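Long-range contacts in quinoline 2-oxidoreductase medium subunit (Pseudomonas putida, PDB 1T3Q), which binds FAD as the medium subunit of quinoline 2-oxidoreductase, a molybdenum hydroxylase, and probably passes electrons during quinoline oxidation: residues Ala175-Tyr183 and Val193-Met201; Met201-Ile211 and Ile224-Ile235. One frame throughout, in Å; residues are numbered along the deposited sequence.

Interaction 1 of 2, residues Ala175-Tyr183 and Val193-Met201; sequences ALHWEFDEY and VMAAAGLSM
Trp-178 and Gly-198 show how a beta hairpin can pair an aromatic ring with bare backbone: Gly-198 has no side chain, and the indole lies just where one would project. The backbone bonds set the register: His-177 with Leu-199, Glu-179 with Ala-197 and Asp-181 with Ala-195 are hydrogen-bonded antiparallel pairs, each joined in both directions. The bond from His-177 N to Leu-199 O is nearly straight (2.8 Å, 176°), whereas that from Glu-179 N to Ala-197 O is stretched to 3.2 Å.

With CG beside its own backbone N (chi1 -68°), the indole of Trp-178 folds over the neighbouring strand, and Gly-198 CA sits 3.5 Å from the centroid of its six-membered ring, a CH-pi contact over one face. Phe-180 takes the other course, CG anti to the backbone N (chi1 170°), and receives Met-194 SD at its edge, 5.1 Å from the ring centroid, as a Met-aromatic contact.

Smaller apolar contacts lie around these: Met-194 CB is 3.7 Å from Phe-180 CZ, Trp-178 CZ3 3.8 Å from Ala-196 CB, and Leu-176 CD2 3.8 Å from Ser-200 CB.

Trp-178, Phe-180 and Met-194 pack on helix 123-130, and Glu-182 lies close to the FAD-binding Glu-123 at its start. On the opposite face, Leu-199 and Tyr-183 meet helix 261-284, where Arg-274 forms a salt bridge with Asp-181. Strand 205-214 continues the sheet beyond 193-202.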
loop_
_atom_site.group_PDB
_atom_site.type_symbol
_atom_site.label_atom_id
_atom_site.label_comp_id
_atom_site.label_asym_id
_atom_site.label_seq_id
_atom_site.Cartn_x
_atom_site.Cartn_y
_atom_site.Cartn_z
ATOM N N ALA C 175 -39.314 23.584 -49.936
ATOM C CA ALA C 175 -40.316 23.162 -50.905
ATOM C C ALA C 175 -39.678 22.012 -51.680
ATOM O O ALA C 175 -40.351 21.067 -52.100
ATOM C CB ALA C 175 -40.656 24.314 -51.841
ATOM N N LEU C 176 -38.362 22.100 -51.854
ATOM C CA LEU C 176 -37.602 21.075 -52.556
ATOM C C LEU C 176 -37.497 19.838 -51.681
ATOM O O LEU C 176 -37.571 19.930 -50.454
ATOM C CB LEU C 176 -36.185 21.574 -52.849
ATOM C CG LEU C 176 -35.989 22.794 -53.746
ATOM C CD1 LEU C 176 -34.565 23.316 -53.589
ATOM C CD2 LEU C 176 -36.278 22.416 -55.194
ATOM N N HIS C 177 -37.330 18.678 -52.308
ATOM C CA HIS C 177 -37.159 17.442 -51.560
ATOM C C HIS C 177 -35.654 17.208 -51.437
ATOM O O HIS C 177 -34.959 17.055 -52.443
ATOM C CB HIS C 177 -37.803 16.262 -52.280
ATOM C CG HIS C 177 -37.515 14.947 -51.629
ATOM N ND1 HIS C 177 -36.362 14.235 -51.876
ATOM C CD2 HIS C 177 -38.196 14.250 -50.688
ATOM C CE1 HIS C 177 -36.345 13.156 -51.115
ATOM N NE2 HIS C 177 -37.444 13.141 -50.384
ATOM N N TRP C 178 -35.166 17.176 -50.202
ATOM C CA TRP C 178 -33.740 17.010 -49.934
ATOM C C TRP C 178 -33.242 15.629 -49.528
ATOM O O TRP C 178 -33.933 14.865 -48.852
ATOM C CB TRP C 178 -33.298 17.982 -48.840
ATOM C CG TRP C 178 -33.315 19.418 -49.223
ATOM C CD1 TRP C 178 -34.307 20.328 -48.975
ATOM C CD2 TRP C 178 -32.277 20.127 -49.899
ATOM N NE1 TRP C 178 -33.942 21.565 -49.455
ATOM C CE2 TRP C 178 -32.701 21.469 -50.027
ATOM C CE3 TRP C 178 -31.024 19.760 -50.410
ATOM C CZ2 TRP C 178 -31.914 22.448 -50.647
ATOM C CZ3 TRP C 178 -30.242 20.735 -51.027
ATOM C CH2 TRP C 178 -30.693 22.062 -51.139
ATOM N N GLU C 179 -32.013 15.337 -49.938
ATOM C CA GLU C 179 -31.330 14.100 -49.592
ATOM C C GLU C 179 -29.884 14.519 -49.369
ATOM O O GLU C 179 -29.385 15.428 -50.037
ATOM C CB GLU C 179 -31.436 13.058 -50.712
ATOM C CG GLU C 179 -32.847 12.511 -50.908
ATOM C CD GLU C 179 -33.384 11.764 -49.690
ATOM O OE1 GLU C 179 -34.583 11.409 -49.690
ATOM O OE2 GLU C 179 -32.617 11.522 -48.735
ATOM N N PHE C 180 -29.220 13.865 -48.424
ATOM C CA PHE C 180 -27.844 14.200 -48.084
ATOM C C PHE C 180 -26.990 12.951 -47.937
ATOM O O PHE C 180 -27.492 11.874 -47.616
ATOM C CB PHE C 180 -27.832 14.983 -46.765
ATOM C CG PHE C 180 -26.462 15.186 -46.177
ATOM C CD1 PHE C 180 -25.711 16.317 -46.491
ATOM C CD2 PHE C 180 -25.923 14.250 -45.297
ATOM C CE1 PHE C 180 -24.444 16.515 -45.936
ATOM C CE2 PHE C 180 -24.656 14.436 -44.735
ATOM C CZ PHE C 180 -23.915 15.572 -45.054
ATOM N N ASP C 181 -25.693 13.106 -48.171
ATOM C CA ASP C 181 -24.760 12.003 -48.032
ATOM C C ASP C 181 -23.354 12.574 -47.951
ATOM O O ASP C 181 -23.133 13.738 -48.272
ATOM C CB ASP C 181 -24.873 11.047 -49.217
ATOM C CG ASP C 181 -24.320 9.670 -48.907
ATOM O OD1 ASP C 181 -24.314 8.824 -49.823
ATOM O OD2 ASP C 181 -23.899 9.429 -47.752
ATOM N N GLU C 182 -22.406 11.759 -47.510
ATOM C CA GLU C 182 -21.030 12.212 -47.389
ATOM C C GLU C 182 -20.092 11.015 -47.393
ATOM O O GLU C 182 -20.532 9.873 -47.296
ATOM C CB GLU C 182 -20.851 12.998 -46.087
ATOM C CG GLU C 182 -20.867 12.136 -44.822
ATOM C CD GLU C 182 -20.805 12.962 -43.550
ATOM O OE1 GLU C 182 -20.354 12.436 -42.508
ATOM O OE2 GLU C 182 -21.221 14.138 -43.588
ATOM N N TYR C 183 -18.799 11.289 -47.518
ATOM C CA TYR C 183 -17.791 10.241 -47.512
ATOM C C TYR C 183 -16.889 10.464 -46.305
ATOM O O TYR C 183 -16.230 11.497 -46.201
ATOM C CB TYR C 183 -16.943 10.301 -48.780
ATOM C CG TYR C 183 -15.951 9.164 -48.914
ATOM C CD1 TYR C 183 -16.321 7.958 -49.506
ATOM C CD2 TYR C 183 -14.636 9.300 -48.463
ATOM C CE1 TYR C 183 -15.406 6.913 -49.657
ATOM C CE2 TYR C 183 -13.711 8.260 -48.607
ATOM C CZ TYR C 183 -14.104 7.072 -49.207
ATOM O OH TYR C 183 -13.195 6.049 -49.383
ATOM N N VAL C 193 -15.801 14.734 -47.984
ATOM C CA VAL C 193 -16.709 15.466 -48.863
ATOM C C VAL C 193 -18.163 15.150 -48.523
ATOM O O VAL C 193 -18.500 14.015 -48.176
ATOM C CB VAL C 193 -16.488 15.103 -50.359
ATOM C CG1 VAL C 193 -15.069 15.450 -50.786
ATOM C CG2 VAL C 193 -16.759 13.614 -50.585
ATOM N N MET C 194 -19.021 16.161 -48.601
ATOM C CA MET C 194 -20.441 15.963 -48.347
ATOM C C MET C 194 -21.209 16.667 -49.454
ATOM O O MET C 194 -20.688 17.579 -50.094
ATOM C CB MET C 194 -20.849 16.501 -46.973
ATOM C CG MET C 194 -20.572 17.976 -46.724
ATOM S SD MET C 194 -21.189 18.460 -45.094
ATOM C CE MET C 194 -19.901 17.859 -44.039
ATOM N N ALA C 195 -22.435 16.223 -49.702
ATOM C CA ALA C 195 -23.249 16.821 -50.746
ATOM C C ALA C 195 -24.729 16.712 -50.415
ATOM O O ALA C 195 -25.169 15.775 -49.742
ATOM C CB ALA C 195 -22.963 16.151 -52.089
ATOM N N ALA C 196 -25.489 17.689 -50.887
ATOM C CA ALA C 196 -26.922 17.723 -50.663
ATOM C C ALA C 196 -27.575 18.018 -51.998
ATOM O O ALA C 196 -27.023 18.745 -52.827
ATOM C CB ALA C 196 -27.275 18.806 -49.647
ATOM N N ALA C 197 -28.745 17.437 -52.215
ATOM C CA ALA C 197 -29.463 17.651 -53.458
ATOM C C ALA C 197 -30.925 17.905 -53.142
ATOM O O ALA C 197 -31.594 17.061 -52.542
ATOM C CB ALA C 197 -29.324 16.434 -54.364
ATOM N N GLY C 198 -31.400 19.088 -53.524
ATOM C CA GLY C 198 -32.788 19.450 -53.305
ATOM C C GLY C 198 -33.449 19.501 -54.668
ATOM O O GLY C 198 -33.038 20.279 -55.532
ATOM N N LEU C 199 -34.474 18.680 -54.869
ATOM C CA LEU C 199 -35.144 18.636 -56.158
ATOM C C LEU C 199 -36.645 18.829 -56.114
ATOM O O LEU C 199 -37.309 18.493 -55.132
ATOM C CB LEU C 199 -34.875 17.298 -56.847
ATOM C CG LEU C 199 -33.428 16.859 -57.029
ATOM C CD1 LEU C 199 -33.411 15.483 -57.675
ATOM C CD2 LEU C 199 -32.675 17.870 -57.877
ATOM N N SER C 200 -37.162 19.373 -57.207
ATOM C CA SER C 200 -38.588 19.575 -57.385
ATOM C C SER C 200 -38.879 18.803 -58.667
ATOM O O SER C 200 -38.313 19.099 -59.722
ATOM C CB SER C 200 -38.914 21.053 -57.571
ATOM O OG SER C 200 -40.293 21.216 -57.850
ATOM N N MET C 201 -39.735 17.794 -58.569
ATOM C CA MET C 201 -40.067 16.976 -59.723
ATOM C C MET C 201 -41.534 17.118 -60.104
ATOM O O MET C 201 -42.421 16.989 -59.262
ATOM C CB MET C 201 -39.766 15.503 -59.430
ATOM C CG MET C 201 -38.363 15.225 -58.902
ATOM S SD MET C 201 -37.043 15.493 -60.105
ATOM C CE MET C 201 -36.953 13.874 -60.864
#

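Interaction 2 of 2, residues Met201-Ile211 and Ile224-Ile235; sequences MQGGRCVAARI and IRANDFLVGKVI
Asn-227 of helix 224-230 lays its side chain against the strand backbone from Ala-209 to Ile-211, its CB 3.4 Å from Ala-209 O. The side chain of Ile-211 runs antiparallel alongside that of Asn-227 and crosses Leu-230 at about a right angle, CD1 to CD1 at 3.8 Å.

Cys-206 joins the strand to the turn that follows the helix. Its N donates an almost straight bond (173°) to Lys-233 O at 3.0 Å, and its O accepts a more bent one from Gly-232 N, in the type II beta turn from Leu-230 to Lys-233. With SG anti to the backbone N (chi1 177°), the sulfur rests near Leu-230, while Cys-206 CB meets Ile-235 CD1 at 3.8 Å.

Arg-205 lies at the solvent-exposed border of the contact. A bend at chi3 (-61°) brings its NH2 to Gly-232 O, to which it donates a hydrogen bond of 2.9 Å; that oxygen lies in the guanidinium plane, while Val-234 CG2 lies over one face of the group, off-centre.

A classic beta bulge, Val-207 and Ala-208 both facing Ser-200, interrupts the strand between Cys-206 and Ala-209. Beyond the contact, Phe-229 and Ala-226 pack on helix 237-248, and Ile-211 and Ile-235 rest on helix 261-284.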
loop_
_atom_site.group_PDB
_atom_site.type_symbol
_atom_site.label_atom_id
_atom_site.label_comp_id
_atom_site.label_asym_id
_atom_site.label_seq_id
_atom_site.Cartn_x
_atom_site.Cartn_y
_atom_site.Cartn_z
ATOM N N MET C 201 -39.735 17.794 -58.569
ATOM C CA MET C 201 -40.067 16.976 -59.723
ATOM C C MET C 201 -41.534 17.118 -60.104
ATOM O O MET C 201 -42.421 16.989 -59.262
ATOM C CB MET C 201 -39.766 15.503 -59.430
ATOM C CG MET C 201 -38.363 15.225 -58.902
ATOM S SD MET C 201 -37.043 15.493 -60.105
ATOM C CE MET C 201 -36.953 13.874 -60.864
ATOM N N GLN C 202 -41.778 17.391 -61.379
ATOM C CA GLN C 202 -43.132 17.524 -61.896
ATOM C C GLN C 202 -43.205 16.393 -62.908
ATOM O O GLN C 202 -42.798 16.546 -64.061
ATOM C CB GLN C 202 -43.310 18.875 -62.584
ATOM C CG GLN C 202 -44.667 19.509 -62.354
ATOM C CD GLN C 202 -44.606 20.725 -61.446
ATOM O OE1 GLN C 202 -43.899 21.692 -61.731
ATOM N NE2 GLN C 202 -45.355 20.686 -60.353
ATOM N N GLY C 203 -43.718 15.253 -62.462
ATOM C CA GLY C 203 -43.776 14.086 -63.318
ATOM C C GLY C 203 -42.459 13.396 -63.031
ATOM O O GLY C 203 -42.045 13.321 -61.875
ATOM N N GLY C 204 -41.789 12.899 -64.060
ATOM C CA GLY C 204 -40.507 12.256 -63.837
ATOM C C GLY C 204 -39.434 13.203 -64.327
ATOM O O GLY C 204 -38.327 12.790 -64.662
ATOM N N ARG C 205 -39.771 14.488 -64.356
ATOM C CA ARG C 205 -38.851 15.505 -64.839
ATOM C C ARG C 205 -38.516 16.553 -63.775
ATOM O O ARG C 205 -39.388 17.006 -63.034
ATOM C CB ARG C 205 -39.469 16.172 -66.074
ATOM C CG ARG C 205 -38.525 17.003 -66.913
ATOM C CD ARG C 205 -39.241 17.471 -68.168
ATOM N NE ARG C 205 -39.680 16.348 -68.994
ATOM C CZ ARG C 205 -38.887 15.667 -69.812
ATOM N NH1 ARG C 205 -39.372 14.660 -70.520
ATOM N NH2 ARG C 205 -37.611 16.002 -69.936
ATOM N N CYS C 206 -37.244 16.931 -63.709
ATOM C CA CYS C 206 -36.792 17.930 -62.747
ATOM C C CYS C 206 -37.181 19.327 -63.211
ATOM O O CYS C 206 -36.945 19.692 -64.360
ATOM C CB CYS C 206 -35.268 17.850 -62.574
ATOM S SG CYS C 206 -34.575 19.098 -61.453
ATOM N N VAL C 207 -37.781 20.103 -62.317
ATOM C CA VAL C 207 -38.192 21.463 -62.646
ATOM C C VAL C 207 -37.350 22.476 -61.875
ATOM O O VAL C 207 -37.201 23.621 -62.293
ATOM C CB VAL C 207 -39.690 21.691 -62.322
ATOM C CG1 VAL C 207 -40.542 20.691 -63.090
ATOM C CG2 VAL C 207 -39.935 21.552 -60.830
ATOM N N ALA C 208 -36.796 22.042 -60.748
ATOM C CA ALA C 208 -35.959 22.903 -59.924
ATOM C C ALA C 208 -34.936 22.044 -59.196
ATOM O O ALA C 208 -35.256 20.952 -58.726
ATOM C CB ALA C 208 -36.814 23.664 -58.917
ATOM N N ALA C 209 -33.707 22.540 -59.098
ATOM C CA ALA C 209 -32.655 21.793 -58.427
ATOM C C ALA C 209 -31.677 22.700 -57.698
ATOM O O ALA C 209 -31.360 23.792 -58.164
ATOM C CB ALA C 209 -31.898 20.928 -59.442
ATOM N N ARG C 210 -31.223 22.236 -56.538
ATOM C CA ARG C 210 -30.237 22.945 -55.733
ATOM C C ARG C 210 -29.244 21.880 -55.286
ATOM O O ARG C 210 -29.555 21.041 -54.441
ATOM C CB ARG C 210 -30.880 23.615 -54.511
ATOM C CG ARG C 210 -31.736 24.835 -54.837
ATOM C CD ARG C 210 -30.903 26.022 -55.330
ATOM N NE ARG C 210 -30.069 26.600 -54.276
ATOM C CZ ARG C 210 -29.357 27.718 -54.410
ATOM N NH1 ARG C 210 -29.372 28.388 -55.556
ATOM N NH2 ARG C 210 -28.629 28.168 -53.396
ATOM N N ILE C 211 -28.061 21.906 -55.889
ATOM C CA ILE C 211 -26.999 20.957 -55.583
ATOM C C ILE C 211 -25.912 21.705 -54.826
ATOM O O ILE C 211 -25.471 22.768 -55.264
ATOM C CB ILE C 211 -26.388 20.375 -56.877
ATOM C CG1 ILE C 211 -27.501 19.850 -57.790
ATOM C CG2 ILE C 211 -25.394 19.266 -56.536
ATOM C CD1 ILE C 211 -28.424 18.841 -57.131
ATOM N N ILE C 224 -24.201 26.019 -59.074
ATOM C CA ILE C 224 -25.132 26.633 -60.011
ATOM C C ILE C 224 -25.116 25.960 -61.381
ATOM O O ILE C 224 -26.166 25.760 -61.983
ATOM C CB ILE C 224 -24.830 28.136 -60.169
ATOM C CG1 ILE C 224 -24.917 28.819 -58.803
ATOM C CG2 ILE C 224 -25.817 28.775 -61.142
ATOM C CD1 ILE C 224 -26.230 28.575 -58.078
ATOM N N ARG C 225 -23.927 25.613 -61.872
ATOM C CA ARG C 225 -23.807 24.952 -63.172
ATOM C C ARG C 225 -24.627 23.667 -63.217
ATOM O O ARG C 225 -25.265 23.361 -64.223
ATOM C CB ARG C 225 -22.351 24.608 -63.475
ATOM C CG ARG C 225 -21.500 25.760 -63.965
ATOM N N ALA C 226 -24.592 22.911 -62.124
ATOM C CA ALA C 226 -25.336 21.661 -62.043
ATOM C C ALA C 226 -26.829 21.940 -61.919
ATOM O O ALA C 226 -27.647 21.255 -62.537
ATOM C CB ALA C 226 -24.854 20.842 -60.850
ATOM N N ASN C 227 -27.181 22.939 -61.113
ATOM C CA ASN C 227 -28.583 23.315 -60.922
ATOM C C ASN C 227 -29.222 23.609 -62.277
ATOM O O ASN C 227 -30.248 23.030 -62.638
ATOM C CB ASN C 227 -28.697 24.576 -60.053
ATOM C CG ASN C 227 -28.197 24.369 -58.633
ATOM O OD1 ASN C 227 -28.158 25.312 -57.837
ATOM N ND2 ASN C 227 -27.821 23.146 -58.307
ATOM N N ASP C 228 -28.602 24.521 -63.017
ATOM C CA ASP C 228 -29.091 24.931 -64.328
ATOM C C ASP C 228 -29.196 23.761 -65.305
ATOM O O ASP C 228 -30.163 23.658 -66.056
ATOM C CB ASP C 228 -28.177 26.020 -64.902
ATOM C CG ASP C 228 -28.247 27.323 -64.112
ATOM O OD1 ASP C 228 -27.498 28.266 -64.450
ATOM O OD2 ASP C 228 -29.052 27.409 -63.157
ATOM N N PHE C 229 -28.202 22.879 -65.286
ATOM C CA PHE C 229 -28.192 21.716 -66.167
ATOM C C PHE C 229 -29.351 20.758 -65.905
ATOM O O PHE C 229 -29.957 20.233 -66.840
ATOM C CB PHE C 229 -26.877 20.950 -66.011
ATOM C CG PHE C 229 -26.866 19.621 -66.711
ATOM C CD1 PHE C 229 -26.708 19.546 -68.091
ATOM C CD2 PHE C 229 -27.043 18.443 -65.994
ATOM C CE1 PHE C 229 -26.723 18.314 -68.747
ATOM C CE2 PHE C 229 -27.062 17.204 -66.640
ATOM C CZ PHE C 229 -26.901 17.142 -68.016
ATOM N N LEU C 230 -29.657 20.525 -64.634
ATOM C CA LEU C 230 -30.722 19.604 -64.257
ATOM C C LEU C 230 -32.144 20.055 -64.590
ATOM O O LEU C 230 -33.043 19.223 -64.723
ATOM C CB LEU C 230 -30.625 19.289 -62.760
ATOM C CG LEU C 230 -29.448 18.406 -62.334
ATOM C CD1 LEU C 230 -29.364 18.334 -60.817
ATOM C CD2 LEU C 230 -29.620 17.013 -62.924
ATOM N N VAL C 231 -32.352 21.360 -64.726
ATOM C CA VAL C 231 -33.681 21.887 -65.029
ATOM C C VAL C 231 -34.257 21.346 -66.336
ATOM O O VAL C 231 -33.695 21.560 -67.412
ATOM C CB VAL C 231 -33.666 23.428 -65.103
ATOM C CG1 VAL C 231 -35.053 23.947 -65.468
ATOM C CG2 VAL C 231 -33.226 24.003 -63.767
ATOM N N GLY C 232 -35.382 20.640 -66.221
ATOM C CA GLY C 232 -36.049 20.082 -67.384
ATOM C C GLY C 232 -35.587 18.696 -67.796
ATOM O O GLY C 232 -36.040 18.156 -68.806
ATOM N N LYS C 233 -34.694 18.095 -67.023
ATOM C CA LYS C 233 -34.209 16.776 -67.395
ATOM C C LYS C 233 -34.748 15.614 -66.576
ATOM O O LYS C 233 -35.099 15.764 -65.403
ATOM C CB LYS C 233 -32.676 16.766 -67.379
ATOM C CG LYS C 233 -32.087 17.698 -68.426
ATOM C CD LYS C 233 -30.606 17.496 -68.630
ATOM C CE LYS C 233 -30.103 18.408 -69.730
ATOM N NZ LYS C 233 -30.383 19.834 -69.404
ATOM N N VAL C 234 -34.857 14.463 -67.230
ATOM C CA VAL C 234 -35.293 13.246 -66.571
ATOM C C VAL C 234 -33.992 12.792 -65.936
ATOM O O VAL C 234 -33.015 12.529 -66.638
ATOM C CB VAL C 234 -35.756 12.176 -67.579
ATOM C CG1 VAL C 234 -35.996 10.856 -66.860
ATOM C CG2 VAL C 234 -37.025 12.636 -68.278
ATOM N N ILE C 235 -33.970 12.721 -64.611
ATOM C CA ILE C 235 -32.760 12.343 -63.906
ATOM C C ILE C 235 -32.474 10.847 -63.867
ATOM O O ILE C 235 -33.160 10.080 -63.192
ATOM C CB ILE C 235 -32.784 12.904 -62.470
ATOM C CG1 ILE C 235 -32.859 14.432 -62.530
ATOM C CG2 ILE C 235 -31.538 12.461 -61.706
ATOM C CD1 ILE C 235 -32.997 15.108 -61.185
#

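Overall arrangement
Interactions 1 and 2 follow one another along the chain, their centres about 12 Å apart, and meet at Met-201. Strand 193-202 serves both: interaction 1 pairs it with the outermost strand 177-183, and interaction 2 begins at its end before passing into strand 205-214, its neighbour on the other side. Probable hydrogen bonds between Ser-200 O and Val-207 N and between Gly-198 N and Arg-210 O tie the two regions together. Both lie in the CO dehydrogenase flavoprotein C-terminal domain, whose four-stranded antiparallel sheet packs against helix 261-284. Interaction 1 borders the FAD-binding part; interaction 2 lies away from the cofactor, where helix 224-230 packs along strand 205-214.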